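Local coordinates for extracellular solute-binding protein, family 1 (Bifidobacterium longum subsp. infantis, PDB 6FTH), which probably captures human milk oligosaccharides outside the cell and hands them to an ABC transporter for import, at residues 207-212 with 226-232; 214-220 with 250-255; 29-35 with 84-90; 40-44 with 61-65. All blocks are in the same frame, centred on the assembly; numbering follows the deposited sequence.

Contact 1: residues 207-212 with 226-232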
loop_
_atom_site.group_PDB
_atom_site.type_symbol
_atom_site.label_atom_id
_atom_site.label_comp_id
_atom_site.label_asym_id
_atom_site.label_seq_id
_atom_site.Cartn_x
_atom_site.Cartn_y
_atom_site.Cartn_z
ATOM N N TYR A 207 -2.389 -4.252 -12.795
ATOM C CA TYR A 207 -1.512 -4.786 -11.772
ATOM C C TYR A 207 -2.426 -5.363 -10.703
ATOM O O TYR A 207 -3.621 -5.057 -10.684
ATOM C CB TYR A 207 -0.662 -3.673 -11.148
ATOM C CG TYR A 207 -1.472 -2.583 -10.463
ATOM C CD1 TYR A 207 -2.184 -1.645 -11.206
ATOM C CD2 TYR A 207 -1.538 -2.503 -9.082
ATOM C CE1 TYR A 207 -2.924 -0.662 -10.580
ATOM C CE2 TYR A 207 -2.278 -1.530 -8.449
ATOM C CZ TYR A 207 -2.964 -0.615 -9.199
ATOM O OH TYR A 207 -3.702 0.345 -8.551
ATOM N N PHE A 208 -1.876 -6.201 -9.806
ATOM C CA PHE A 208 -2.674 -6.739 -8.704
ATOM C C PHE A 208 -2.811 -5.665 -7.632
ATOM O O PHE A 208 -1.809 -5.200 -7.078
ATOM C CB PHE A 208 -2.065 -8.039 -8.183
ATOM C CG PHE A 208 -2.024 -9.092 -9.229
ATOM C CD1 PHE A 208 -3.185 -9.733 -9.640
ATOM C CD2 PHE A 208 -0.838 -9.388 -9.888
ATOM C CE1 PHE A 208 -3.164 -10.671 -10.629
ATOM C CE2 PHE A 208 -0.816 -10.323 -10.906
ATOM C CZ PHE A 208 -1.973 -10.969 -11.290
ATOM N N THR A 209 -4.054 -5.235 -7.389
ATOM C CA THR A 209 -4.347 -4.040 -6.610
ATOM C C THR A 209 -4.403 -4.356 -5.121
ATOM O O THR A 209 -4.404 -5.515 -4.700
ATOM C CB THR A 209 -5.697 -3.447 -7.042
ATOM O OG1 THR A 209 -6.753 -4.310 -6.615
ATOM C CG2 THR A 209 -5.770 -3.288 -8.584
ATOM N N TYR A 210 -4.494 -3.305 -4.311
ATOM C CA TYR A 210 -4.924 -3.502 -2.940
ATOM C C TYR A 210 -6.203 -4.329 -2.941
ATOM O O TYR A 210 -7.078 -4.163 -3.799
ATOM C CB TYR A 210 -5.210 -2.162 -2.272
ATOM C CG TYR A 210 -4.018 -1.511 -1.626
ATOM C CD1 TYR A 210 -2.885 -1.183 -2.370
ATOM C CD2 TYR A 210 -4.023 -1.223 -0.262
ATOM C CE1 TYR A 210 -1.795 -0.575 -1.769
ATOM C CE2 TYR A 210 -2.930 -0.621 0.354
ATOM C CZ TYR A 210 -1.819 -0.303 -0.411
ATOM O OH TYR A 210 -0.738 0.295 0.200
ATOM N N TYR A 211 -6.298 -5.249 -2.003
ATOM C CA TYR A 211 -7.503 -6.048 -1.787
ATOM C C TYR A 211 -7.832 -6.926 -2.991
ATOM O O TYR A 211 -8.969 -7.349 -3.179
ATOM C CB TYR A 211 -8.704 -5.184 -1.357
ATOM C CG TYR A 211 -8.301 -3.954 -0.534
ATOM C CD1 TYR A 211 -7.440 -4.057 0.548
ATOM C CD2 TYR A 211 -8.741 -2.671 -0.894
ATOM C CE1 TYR A 211 -7.024 -2.935 1.243
ATOM C CE2 TYR A 211 -8.341 -1.556 -0.195
ATOM C CZ TYR A 211 -7.479 -1.686 0.869
ATOM O OH TYR A 211 -7.046 -0.590 1.576
ATOM N N SER A 212 -6.811 -7.265 -3.772
ATOM C CA SER A 212 -6.996 -8.091 -4.950
ATOM C C SER A 212 -7.566 -9.459 -4.573
ATOM O O SER A 212 -7.143 -10.045 -3.569
ATOM C CB SER A 212 -5.634 -8.326 -5.596
ATOM O OG SER A 212 -5.744 -9.237 -6.673
ATOM N N PHE A 226 1.152 -6.916 -1.905
ATOM C CA PHE A 226 0.333 -6.073 -2.760
ATOM C C PHE A 226 0.260 -4.602 -2.335
ATOM O O PHE A 226 -0.404 -3.818 -3.026
ATOM C CB PHE A 226 -1.067 -6.679 -2.960
ATOM C CG PHE A 226 -1.099 -7.954 -3.796
ATOM C CD1 PHE A 226 -0.065 -8.322 -4.644
ATOM C CD2 PHE A 226 -2.200 -8.795 -3.727
ATOM C CE1 PHE A 226 -0.141 -9.489 -5.399
ATOM C CE2 PHE A 226 -2.268 -9.960 -4.450
ATOM C CZ PHE A 226 -1.233 -10.303 -5.309
ATOM N N ASN A 227 0.919 -4.176 -1.253
ATOM C CA ASN A 227 0.961 -2.738 -0.978
ATOM C C ASN A 227 1.775 -2.012 -2.048
ATOM O O ASN A 227 1.431 -0.890 -2.443
ATOM C CB ASN A 227 1.572 -2.427 0.387
ATOM C CG ASN A 227 0.636 -2.662 1.580
ATOM O OD1 ASN A 227 -0.323 -3.432 1.528
ATOM N ND2 ASN A 227 0.970 -2.003 2.694
ATOM N N LYS A 228 2.870 -2.618 -2.510
ATOM C CA LYS A 228 3.861 -1.959 -3.366
ATOM C C LYS A 228 4.960 -2.954 -3.729
ATOM O O LYS A 228 5.179 -3.951 -3.034
ATOM C CB LYS A 228 4.488 -0.734 -2.690
ATOM C CG LYS A 228 5.094 -0.985 -1.309
ATOM C CD LYS A 228 5.635 0.313 -0.688
ATOM C CE LYS A 228 6.297 0.100 0.677
ATOM N NZ LYS A 228 5.332 -0.194 1.778
ATOM N N GLY A 229 5.645 -2.666 -4.825
ATOM C CA GLY A 229 6.844 -3.399 -5.201
ATOM C C GLY A 229 6.649 -4.349 -6.366
ATOM O O GLY A 229 5.806 -4.138 -7.244
ATOM N N ALA A 230 7.420 -5.437 -6.368
ATOM C CA ALA A 230 7.406 -6.363 -7.499
ATOM C C ALA A 230 6.170 -7.258 -7.512
ATOM O O ALA A 230 5.723 -7.710 -8.576
ATOM C CB ALA A 230 8.648 -7.261 -7.443
ATOM N N SER A 231 5.624 -7.559 -6.343
ATOM C CA SER A 231 4.506 -8.494 -6.280
ATOM C C SER A 231 3.281 -8.047 -7.070
ATOM O O SER A 231 2.695 -8.887 -7.777
ATOM C CB SER A 231 4.162 -8.806 -4.818
ATOM O OG SER A 231 3.108 -9.724 -4.732
ATOM N N PRO A 232 2.873 -6.779 -7.051
ATOM C CA PRO A 232 1.735 -6.385 -7.891
ATOM C C PRO A 232 1.932 -6.616 -9.369
ATOM O O PRO A 232 0.942 -6.591 -10.104
ATOM C CB PRO A 232 1.573 -4.893 -7.583
ATOM C CG PRO A 232 2.069 -4.759 -6.199
ATOM C CD PRO A 232 3.227 -5.714 -6.105
HETATM O O HOH W 1 -1.028 -3.032 -5.498
HETATM O O HOH W 2 1.502 1.459 -0.961
#

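Contact 2: residues 214-220 with 250-255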
loop_
_atom_site.group_PDB
_atom_site.type_symbol
_atom_site.label_atom_id
_atom_site.label_comp_id
_atom_site.label_asym_id
_atom_site.label_seq_id
_atom_site.Cartn_x
_atom_site.Cartn_y
_atom_site.Cartn_z
ATOM N N MET A 214 -6.531 -11.943 -5.799
ATOM C CA MET A 214 -5.360 -12.827 -5.824
ATOM C C MET A 214 -4.638 -12.879 -4.499
ATOM O O MET A 214 -3.610 -13.548 -4.381
ATOM C CB MET A 214 -4.412 -12.456 -6.963
ATOM C CG MET A 214 -5.032 -12.636 -8.327
ATOM S SD MET A 214 -5.788 -14.255 -8.454
ATOM C CE MET A 214 -6.718 -14.150 -9.991
ATOM N N LEU A 215 -5.152 -12.217 -3.480
ATOM C CA LEU A 215 -4.675 -12.501 -2.136
ATOM C C LEU A 215 -4.852 -13.972 -1.765
ATOM O O LEU A 215 -4.188 -14.440 -0.834
ATOM C CB LEU A 215 -5.375 -11.592 -1.142
ATOM C CG LEU A 215 -4.932 -10.138 -1.151
ATOM C CD1 LEU A 215 -5.945 -9.300 -0.405
ATOM C CD2 LEU A 215 -3.535 -9.977 -0.527
ATOM N N LEU A 216 -5.714 -14.721 -2.464
ATOM C CA LEU A 216 -5.807 -16.166 -2.236
ATOM C C LEU A 216 -4.542 -16.918 -2.651
ATOM O O LEU A 216 -4.401 -18.096 -2.307
ATOM C CB LEU A 216 -7.048 -16.777 -2.913
ATOM C CG LEU A 216 -8.377 -16.481 -2.215
ATOM C CD1 LEU A 216 -9.454 -17.349 -2.850
ATOM C CD2 LEU A 216 -8.338 -16.731 -0.727
ATOM N N LEU A 217 -3.606 -16.268 -3.353
ATOM C CA LEU A 217 -2.318 -16.924 -3.584
ATOM C C LEU A 217 -1.641 -17.285 -2.273
ATOM O O LEU A 217 -0.915 -18.284 -2.199
ATOM C CB LEU A 217 -1.385 -16.023 -4.393
ATOM C CG LEU A 217 -1.682 -15.940 -5.888
ATOM C CD1 LEU A 217 -1.028 -14.728 -6.538
ATOM C CD2 LEU A 217 -1.219 -17.233 -6.569
ATOM N N ASN A 218 -1.894 -16.518 -1.210
ATOM C CA ASN A 218 -1.292 -16.841 0.082
ATOM C C ASN A 218 -1.759 -18.205 0.597
ATOM O O ASN A 218 -1.005 -18.897 1.307
ATOM C CB ASN A 218 -1.628 -15.728 1.081
ATOM C CG ASN A 218 -0.907 -14.426 0.755
ATOM O OD1 ASN A 218 0.331 -14.309 0.878
ATOM N ND2 ASN A 218 -1.672 -13.427 0.327
ATOM N N SER A 219 -2.982 -18.604 0.237
ATOM C CA SER A 219 -3.510 -19.927 0.574
ATOM C C SER A 219 -2.634 -21.030 0.032
ATOM O O SER A 219 -2.642 -22.139 0.581
ATOM C CB SER A 219 -4.891 -20.148 -0.054
ATOM O OG SER A 219 -5.823 -19.219 0.434
ATOM N N THR A 220 -1.946 -20.769 -1.073
ATOM C CA THR A 220 -1.165 -21.785 -1.773
ATOM C C THR A 220 0.280 -21.825 -1.330
ATOM O O THR A 220 1.031 -22.694 -1.810
ATOM C CB THR A 220 -1.206 -21.564 -3.296
ATOM O OG1 THR A 220 -0.373 -20.459 -3.683
ATOM C CG2 THR A 220 -2.617 -21.326 -3.792
ATOM N N GLU A 250 -0.093 -22.654 -8.832
ATOM C CA GLU A 250 -0.818 -21.992 -7.752
ATOM C C GLU A 250 -1.817 -20.971 -8.285
ATOM O O GLU A 250 -2.970 -20.917 -7.831
ATOM C CB GLU A 250 0.172 -21.306 -6.830
ATOM C CG GLU A 250 0.996 -22.254 -5.992
ATOM C CD GLU A 250 2.321 -22.712 -6.619
ATOM O OE1 GLU A 250 2.504 -22.651 -7.851
ATOM O OE2 GLU A 250 3.204 -23.136 -5.842
ATOM N N TYR A 251 -1.377 -20.119 -9.220
ATOM C CA TYR A 251 -2.262 -19.126 -9.833
ATOM C C TYR A 251 -3.396 -19.816 -10.584
ATOM O O TYR A 251 -4.567 -19.422 -10.491
ATOM C CB TYR A 251 -1.430 -18.237 -10.778
ATOM C CG TYR A 251 -2.085 -16.979 -11.326
ATOM C CD1 TYR A 251 -2.428 -15.935 -10.486
ATOM C CD2 TYR A 251 -2.303 -16.826 -12.679
ATOM C CE1 TYR A 251 -3.013 -14.772 -10.981
ATOM C CE2 TYR A 251 -2.873 -15.667 -13.189
ATOM C CZ TYR A 251 -3.231 -14.648 -12.333
ATOM O OH TYR A 251 -3.800 -13.497 -12.789
ATOM N N LYS A 252 -3.066 -20.854 -11.349
ATOM C CA LYS A 252 -4.100 -21.630 -12.027
ATOM C C LYS A 252 -5.145 -22.156 -11.038
ATOM O O LYS A 252 -6.349 -22.085 -11.303
ATOM C CB LYS A 252 -3.457 -22.795 -12.787
ATOM C CG LYS A 252 -4.485 -23.676 -13.528
ATOM C CD LYS A 252 -3.921 -24.559 -14.662
ATOM C CE LYS A 252 -2.696 -25.332 -14.281
ATOM N NZ LYS A 252 -2.291 -26.224 -15.415
ATOM N N GLN A 253 -4.704 -22.699 -9.905
ATOM C CA GLN A 253 -5.627 -23.260 -8.925
ATOM C C GLN A 253 -6.507 -22.189 -8.292
ATOM O O GLN A 253 -7.694 -22.433 -8.046
ATOM C CB GLN A 253 -4.855 -24.055 -7.877
ATOM C CG GLN A 253 -4.195 -25.338 -8.447
ATOM C CD GLN A 253 -5.119 -26.112 -9.396
ATOM O OE1 GLN A 253 -6.285 -26.358 -9.080
ATOM N NE2 GLN A 253 -4.610 -26.462 -10.583
ATOM N N VAL A 254 -5.944 -21.010 -8.009
ATOM C CA VAL A 254 -6.756 -19.907 -7.494
ATOM C C VAL A 254 -7.849 -19.551 -8.490
ATOM O O VAL A 254 -9.015 -19.346 -8.120
ATOM C CB VAL A 254 -5.879 -18.688 -7.183
ATOM C CG1 VAL A 254 -6.748 -17.471 -6.920
ATOM C CG2 VAL A 254 -4.995 -18.984 -6.002
ATOM N N ILE A 255 -7.481 -19.441 -9.771
ATOM C CA ILE A 255 -8.459 -19.104 -10.800
ATOM C C ILE A 255 -9.563 -20.160 -10.870
ATOM O O ILE A 255 -10.759 -19.828 -10.949
ATOM C CB ILE A 255 -7.750 -18.907 -12.151
ATOM C CG1 ILE A 255 -6.934 -17.610 -12.133
ATOM C CG2 ILE A 255 -8.794 -18.866 -13.266
ATOM C CD1 ILE A 255 -5.975 -17.444 -13.288
HETATM O O HOH W 3 3.435 -22.651 -3.157
#

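Contact 3: residues 29-35 with 84-90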
loop_
_atom_site.group_PDB
_atom_site.type_symbol
_atom_site.label_atom_id
_atom_site.label_comp_id
_atom_site.label_asym_id
_atom_site.label_seq_id
_atom_site.Cartn_x
_atom_site.Cartn_y
_atom_site.Cartn_z
ATOM N N ILE A 29 15.125 32.239 -0.114
ATOM C CA ILE A 29 13.854 31.759 -0.641
ATOM C C ILE A 29 14.020 30.311 -1.081
ATOM O O ILE A 29 15.030 29.933 -1.684
ATOM C CB ILE A 29 13.340 32.639 -1.797
ATOM C CG1 ILE A 29 13.137 34.077 -1.323
ATOM C CG2 ILE A 29 12.011 32.096 -2.310
ATOM C CD1 ILE A 29 12.792 35.034 -2.457
ATOM N N VAL A 30 13.035 29.494 -0.733
ATOM C CA VAL A 30 12.992 28.082 -1.095
ATOM C C VAL A 30 11.608 27.839 -1.661
ATOM O O VAL A 30 10.615 28.030 -0.961
ATOM C CB VAL A 30 13.228 27.171 0.126
ATOM C CG1 VAL A 30 13.146 25.695 -0.282
ATOM C CG2 VAL A 30 14.565 27.477 0.789
ATOM N N SER A 31 11.538 27.435 -2.925
ATOM C CA SER A 31 10.265 27.016 -3.495
ATOM C C SER A 31 10.014 25.558 -3.135
ATOM O O SER A 31 10.931 24.734 -3.177
ATOM C CB SER A 31 10.248 27.187 -5.014
ATOM O OG SER A 31 11.364 26.566 -5.636
ATOM N N VAL A 32 8.784 25.259 -2.735
ATOM C CA VAL A 32 8.415 23.928 -2.259
ATOM C C VAL A 32 7.145 23.476 -2.969
ATOM O O VAL A 32 6.056 23.999 -2.705
ATOM C CB VAL A 32 8.229 23.885 -0.739
ATOM C CG1 VAL A 32 7.952 22.453 -0.302
ATOM C CG2 VAL A 32 9.446 24.422 -0.024
ATOM N N LEU A 33 7.278 22.493 -3.856
ATOM C CA LEU A 33 6.113 21.847 -4.437
ATOM C C LEU A 33 5.634 20.763 -3.482
ATOM O O LEU A 33 6.433 19.927 -3.035
ATOM C CB LEU A 33 6.466 21.220 -5.788
ATOM C CG LEU A 33 5.403 20.286 -6.378
ATOM C CD1 LEU A 33 4.159 21.045 -6.774
ATOM C CD2 LEU A 33 5.986 19.530 -7.588
ATOM N N VAL A 34 4.342 20.777 -3.166
ATOM C CA VAL A 34 3.741 19.744 -2.328
ATOM C C VAL A 34 2.563 19.149 -3.077
ATOM O O VAL A 34 1.602 19.858 -3.394
ATOM C CB VAL A 34 3.271 20.277 -0.966
ATOM C CG1 VAL A 34 2.806 19.113 -0.076
ATOM C CG2 VAL A 34 4.338 21.123 -0.293
ATOM N N VAL A 35 2.637 17.859 -3.351
ATOM C CA VAL A 35 1.529 17.099 -3.910
ATOM C C VAL A 35 0.659 16.696 -2.726
ATOM O O VAL A 35 1.145 16.071 -1.773
ATOM C CB VAL A 35 2.033 15.873 -4.687
ATOM C CG1 VAL A 35 0.885 15.111 -5.307
ATOM C CG2 VAL A 35 3.063 16.285 -5.750
ATOM N N ALA A 84 10.809 22.419 -8.654
ATOM C CA ALA A 84 10.949 23.300 -7.508
ATOM C C ALA A 84 12.219 22.951 -6.737
ATOM O O ALA A 84 12.786 21.861 -6.883
ATOM C CB ALA A 84 9.748 23.145 -6.583
ATOM N N ASP A 85 12.681 23.895 -5.916
ATOM C CA ASP A 85 13.855 23.629 -5.092
ATOM C C ASP A 85 13.655 22.357 -4.277
ATOM O O ASP A 85 14.540 21.491 -4.210
ATOM C CB ASP A 85 14.119 24.800 -4.146
ATOM C CG ASP A 85 14.442 26.093 -4.875
ATOM O OD1 ASP A 85 14.898 26.043 -6.046
ATOM O OD2 ASP A 85 14.243 27.159 -4.253
ATOM N N VAL A 86 12.498 22.248 -3.638
ATOM C CA VAL A 86 12.117 21.090 -2.838
ATOM C C VAL A 86 10.768 20.602 -3.337
ATOM O O VAL A 86 9.866 21.408 -3.585
ATOM C CB VAL A 86 11.997 21.478 -1.354
ATOM C CG1 VAL A 86 11.383 20.342 -0.556
ATOM C CG2 VAL A 86 13.360 21.862 -0.787
ATOM N N SER A 87 10.625 19.287 -3.493
ATOM C CA SER A 87 9.349 18.698 -3.847
ATOM C C SER A 87 9.010 17.583 -2.864
ATOM O O SER A 87 9.856 16.727 -2.567
ATOM C CB SER A 87 9.374 18.172 -5.279
ATOM O OG SER A 87 9.856 19.167 -6.172
ATOM N N LEU A 88 7.767 17.590 -2.392
ATOM C CA LEU A 88 7.263 16.632 -1.416
ATOM C C LEU A 88 6.167 15.773 -2.048
ATOM O O LEU A 88 5.203 16.311 -2.617
ATOM C CB LEU A 88 6.682 17.356 -0.202
ATOM C CG LEU A 88 7.556 18.416 0.484
ATOM C CD1 LEU A 88 6.820 18.919 1.731
ATOM C CD2 LEU A 88 8.996 17.927 0.831
ATOM N N HIS A 89 6.284 14.441 -1.925
ATOM C CA HIS A 89 5.262 13.513 -2.430
ATOM C C HIS A 89 5.177 13.587 -3.958
ATOM O O HIS A 89 4.109 13.393 -4.555
ATOM C CB HIS A 89 3.899 13.744 -1.745
ATOM C CG HIS A 89 2.803 12.780 -2.142
ATOM N ND1 HIS A 89 3.038 11.476 -2.526
ATOM C CD2 HIS A 89 1.458 12.944 -2.198
ATOM C CE1 HIS A 89 1.890 10.883 -2.812
ATOM N NE2 HIS A 89 0.918 11.752 -2.625
ATOM N N ALA A 90 6.318 13.862 -4.585
ATOM C CA ALA A 90 6.372 14.114 -6.017
ATOM C C ALA A 90 7.187 13.086 -6.782
ATOM O O ALA A 90 6.704 12.569 -7.806
ATOM C CB ALA A 90 6.932 15.525 -6.254
HETATM O O HOH W 4 16.525 27.782 -2.842
#

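Contact 4: residues 40-44 with 61-65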
loop_
_atom_site.group_PDB
_atom_site.type_symbol
_atom_site.label_atom_id
_atom_site.label_comp_id
_atom_site.label_asym_id
_atom_site.label_seq_id
_atom_site.Cartn_x
_atom_site.Cartn_y
_atom_site.Cartn_z
ATOM N N THR A 40 -7.370 17.865 2.494
ATOM C CA THR A 40 -6.484 18.723 3.264
ATOM C C THR A 40 -6.767 20.196 2.982
ATOM O O THR A 40 -7.136 20.575 1.856
ATOM C CB THR A 40 -5.021 18.379 2.953
ATOM O OG1 THR A 40 -4.791 18.421 1.534
ATOM C CG2 THR A 40 -4.664 17.009 3.478
ATOM N N ASP A 41 -6.625 21.017 4.021
ATOM C CA ASP A 41 -6.632 22.468 3.886
ATOM C C ASP A 41 -5.399 22.904 3.104
ATOM O O ASP A 41 -4.476 22.120 2.829
ATOM C CB ASP A 41 -6.621 23.123 5.277
ATOM C CG ASP A 41 -7.170 24.551 5.285
ATOM O OD1 ASP A 41 -7.366 25.155 4.208
ATOM O OD2 ASP A 41 -7.407 25.067 6.403
ATOM N N LYS A 42 -5.409 24.162 2.689
ATOM C CA LYS A 42 -4.227 24.749 2.089
ATOM C C LYS A 42 -3.118 24.818 3.139
ATOM O O LYS A 42 -3.374 25.097 4.310
ATOM C CB LYS A 42 -4.601 26.149 1.597
ATOM C CG LYS A 42 -3.740 26.697 0.483
ATOM C CD LYS A 42 -2.347 26.939 1.017
ATOM C CE LYS A 42 -1.508 27.801 0.168
ATOM N NZ LYS A 42 -0.105 27.570 0.499
ATOM N N ILE A 43 -1.877 24.546 2.724
ATOM C CA ILE A 43 -0.758 24.530 3.669
ATOM C C ILE A 43 -0.572 25.886 4.340
ATOM O O ILE A 43 -0.244 25.962 5.531
ATOM C CB ILE A 43 0.538 24.070 2.976
ATOM C CG1 ILE A 43 0.394 22.639 2.489
ATOM C CG2 ILE A 43 1.733 24.152 3.950
ATOM C CD1 ILE A 43 1.648 22.116 1.763
ATOM N N ALA A 44 -0.716 26.973 3.577
ATOM C CA ALA A 44 -0.575 28.309 4.151
ATOM C C ALA A 44 -1.533 28.525 5.314
ATOM O O ALA A 44 -1.251 29.350 6.192
ATOM C CB ALA A 44 -0.789 29.380 3.080
ATOM N N GLU A 61 8.057 29.493 -0.584
ATOM C CA GLU A 61 7.064 29.716 -1.626
ATOM C C GLU A 61 6.394 28.377 -1.907
ATOM O O GLU A 61 6.924 27.550 -2.658
ATOM C CB GLU A 61 7.739 30.299 -2.859
ATOM C CG GLU A 61 8.348 31.664 -2.585
ATOM C CD GLU A 61 8.757 32.405 -3.847
ATOM O OE1 GLU A 61 8.871 31.765 -4.918
ATOM O OE2 GLU A 61 8.966 33.631 -3.757
ATOM N N TRP A 62 5.222 28.169 -1.309
ATOM C CA TRP A 62 4.516 26.903 -1.448
ATOM C C TRP A 62 3.820 26.851 -2.802
ATOM O O TRP A 62 3.245 27.843 -3.267
ATOM C CB TRP A 62 3.456 26.743 -0.351
ATOM C CG TRP A 62 3.944 26.725 1.086
ATOM C CD1 TRP A 62 3.837 27.734 1.995
ATOM C CD2 TRP A 62 4.571 25.633 1.780
ATOM N NE1 TRP A 62 4.361 27.354 3.197
ATOM C CE2 TRP A 62 4.824 26.069 3.095
ATOM C CE3 TRP A 62 4.956 24.342 1.414
ATOM C CZ2 TRP A 62 5.435 25.265 4.040
ATOM C CZ3 TRP A 62 5.565 23.547 2.356
ATOM C CH2 TRP A 62 5.800 24.014 3.659
ATOM N N GLN A 63 3.883 25.686 -3.438
ATOM C CA GLN A 63 3.116 25.385 -4.636
ATOM C C GLN A 63 2.422 24.057 -4.379
ATOM O O GLN A 63 3.085 23.061 -4.090
ATOM C CB GLN A 63 4.038 25.260 -5.848
ATOM C CG GLN A 63 3.291 24.973 -7.140
ATOM C CD GLN A 63 4.225 24.671 -8.300
ATOM O OE1 GLN A 63 5.434 24.923 -8.229
ATOM N NE2 GLN A 63 3.665 24.119 -9.375
ATOM N N GLU A 64 1.102 24.041 -4.454
ATOM C CA GLU A 64 0.325 22.846 -4.168
ATOM C C GLU A 64 -0.328 22.318 -5.435
ATOM O O GLU A 64 -0.794 23.093 -6.280
ATOM C CB GLU A 64 -0.754 23.147 -3.136
ATOM C CG GLU A 64 -0.189 23.568 -1.806
ATOM C CD GLU A 64 -1.271 24.054 -0.866
ATOM O OE1 GLU A 64 -1.717 23.280 -0.003
ATOM O OE2 GLU A 64 -1.703 25.215 -1.026
ATOM N N VAL A 65 -0.356 20.998 -5.559
ATOM C CA VAL A 65 -1.022 20.321 -6.667
ATOM C C VAL A 65 -1.722 19.076 -6.142
ATOM O O VAL A 65 -1.252 18.428 -5.198
ATOM C CB VAL A 65 -0.023 19.947 -7.776
ATOM C CG1 VAL A 65 0.701 21.193 -8.262
ATOM C CG2 VAL A 65 0.976 18.919 -7.271
#

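Contact 1: residues 207-212 with 226-232
Phe208 and Phe226 meet where two parts of the long loop between strands 197-199 and 235-238 lie together. Followed outward, Phe208 sets its CB over one face of the Phe226 ring, 3.9 Å from the centroid, a CH-pi contact. Its CG, next to Phe226 CZ, stands beside the backbone N and opposite the carbonyl carbon (chi1 -61°), which brings the ring to Pro232: CD2 lies 3.3 Å from Pro232 O. The rings are nearly parallel (20°) but offset, centroids 5.8 Å apart, with little face-to-face contact, and the far end of the Phe208 ring packs on Met214. At its root Phe208 N gives a nearly straight hydrogen bond of 2.9 Å to Pro232 O, on a lone pair in the carbonyl plane. Water 1 donates to both Phe208 O and Phe226 O. Tyr210 crosses Asn227 at a slant, its OH near Asn227 CG, ring and amide planes 15° apart; water 2 links that hydroxyl to Asn227 O, and Asn227 OD1 is held from outside by Gln153 NE2 and Gly152 N. One direct backbone bond, two bridging waters and aromatic packing thus join loop to loop, water serving carbonyls that no N-H across the contact meets.

Contact 2: residues 214-220 with 250-255
Met214 is bent at chi2 (-49°), which swings SD across to Tyr251 CE1 at 3.8 Å, while Tyr251 leaves its helix with CG anti to the backbone N (chi1 -169°) and brings its ring to the sulfur. The result is a Met-aromatic contact in a buried seam where the 3-10 turn at 214-216 and the residues after it pack on helix 249-263. The sulfur approaches obliquely, 58° off the ring normal, and also touches Val254 CG1 at 3.7 Å; the methyl CE carries on to Ile255 CG1. Val254 sits in the middle of the seam, its CG1 touching both Met214 SD and Leu216 CB and its CG2 near Leu217 and Thr220 CG2. Leu217 CD2 reaches the edge of the Tyr251 ring. The tyrosine hydroxyl is taken up by Thr478 of helix 457-484, which covers this side of the seam together with helix 487-500. At the other end Thr220 OG1 turns back to Leu217 O, a 2.7 Å bond on a lone pair in the carbonyl plane, and lies against Glu250 CB and CG. A valine at Thr220 would probably cost Leu217 O its hydroxyl donor and press a methyl group onto the glutamate chain. Beyond the hydroxyl, water 3 donates to Thr220 O at 2.8 Å and to Glu250 OE2 at 2.7 Å.

Contact 3: residues 29-35 with 84-90
Val32 and Val86 run alongside one another from the same face of the sheet, CG1 to CG1 at 4.0 Å. Val34 CG2 meets Leu88 CD1 obliquely on that face, which also packs on Trp62 and Phe341 of the flanking strands. Leu33 projects from the other face, its CB against Ala84 CB and Ser87 OG, with Trp70 of helix 67-80 covering it. At the strand's end Val35 crosses His89 at about a right angle; the histidine ring turns its edge to Val35 O, and its two nitrogens are bonded to Asp339 and Glu67. At the opposite end Ser31 OG, set between the backbone N and the carbonyl carbon (chi1 52°), accepts an almost straight bond of 3.0 Å from Asp85 N, while Asp85 OD2 takes Ser31 N at 3.0 Å from above the carboxylate plane. An alanine at Asp85 would strip Ser31 N of this acceptor and would probably let the start of the pairing fray. Between these ends Val86 N bonds Ser31 O, Leu33 N Val86 O (2.8 Å), Leu88 N Leu33 O and Val35 N Leu88 O. Such parallel strands, with helix 67-80 leading from strand 59-66 into 86-88, are typical of solute-binding-protein alpha/beta lobes.

Contact 4: residues 40-44 with 61-65
Glu64 OE1 is gripped by two donors: Ile43 N at 3.0 Å, and Lys36 NZ, which forms a salt bridge with it from the end of strand 29-36. The amide comes from above the carboxylate plane, 44° out of it, along a fairly straight N-H line. The glutamate chain is extended beyond CG (chi2 172°), which carries the carboxylate from strand 59-66 across to the loop. Lys42 NZ makes a salt bridge to the other oxygen, OE2, but that oxygen stands too close to the lysine chain in the model, so its position is doubtful. Next to it, Ile43 lays CG2 over the centre of the six-membered ring of Trp62, 3.7 Å from the centroid and 10° off the normal, a CH-pi contact in which the two side chains cross at about a right angle. Ile43 CD1 comes to the rim of that ring, at CE3, 4.0 Å away. Trp62 packs in turn on Val32 and Val34 and on Ala49 of helix 47-56. Strand 29-36, this loop, helix 47-56 and strand 59-66 follow one another, and the two strands are parallel neighbours: the contact joins the loop to the second strand of a beta-alpha-beta crossover, right-handed as usual for this unit.

Contacts 1, 2 and 3 are buried, whereas contact 4 lies at the surface. Contacts 3 and 4 share one sheet: strand 29-36 lies between strands 59-66 and 86-88, and Val34 CG2 packs on Ile43 CD1. Contacts 1 and 2 also touch, Phe208 CZ lying 3.5 Å from Tyr251 OH, so the buried aromatic side of contact 1 continues into contact 2. The two pairs lie far apart, with the centres of contacts 2 and 3 about 42 Å from each other on opposite sides of the chain's centre. Chemistry follows place: a backbone ladder in contact 3, charge and a tryptophan face in contact 4, bridging waters among aromatics in contact 1, and mainly apolar helix packing in contact 2.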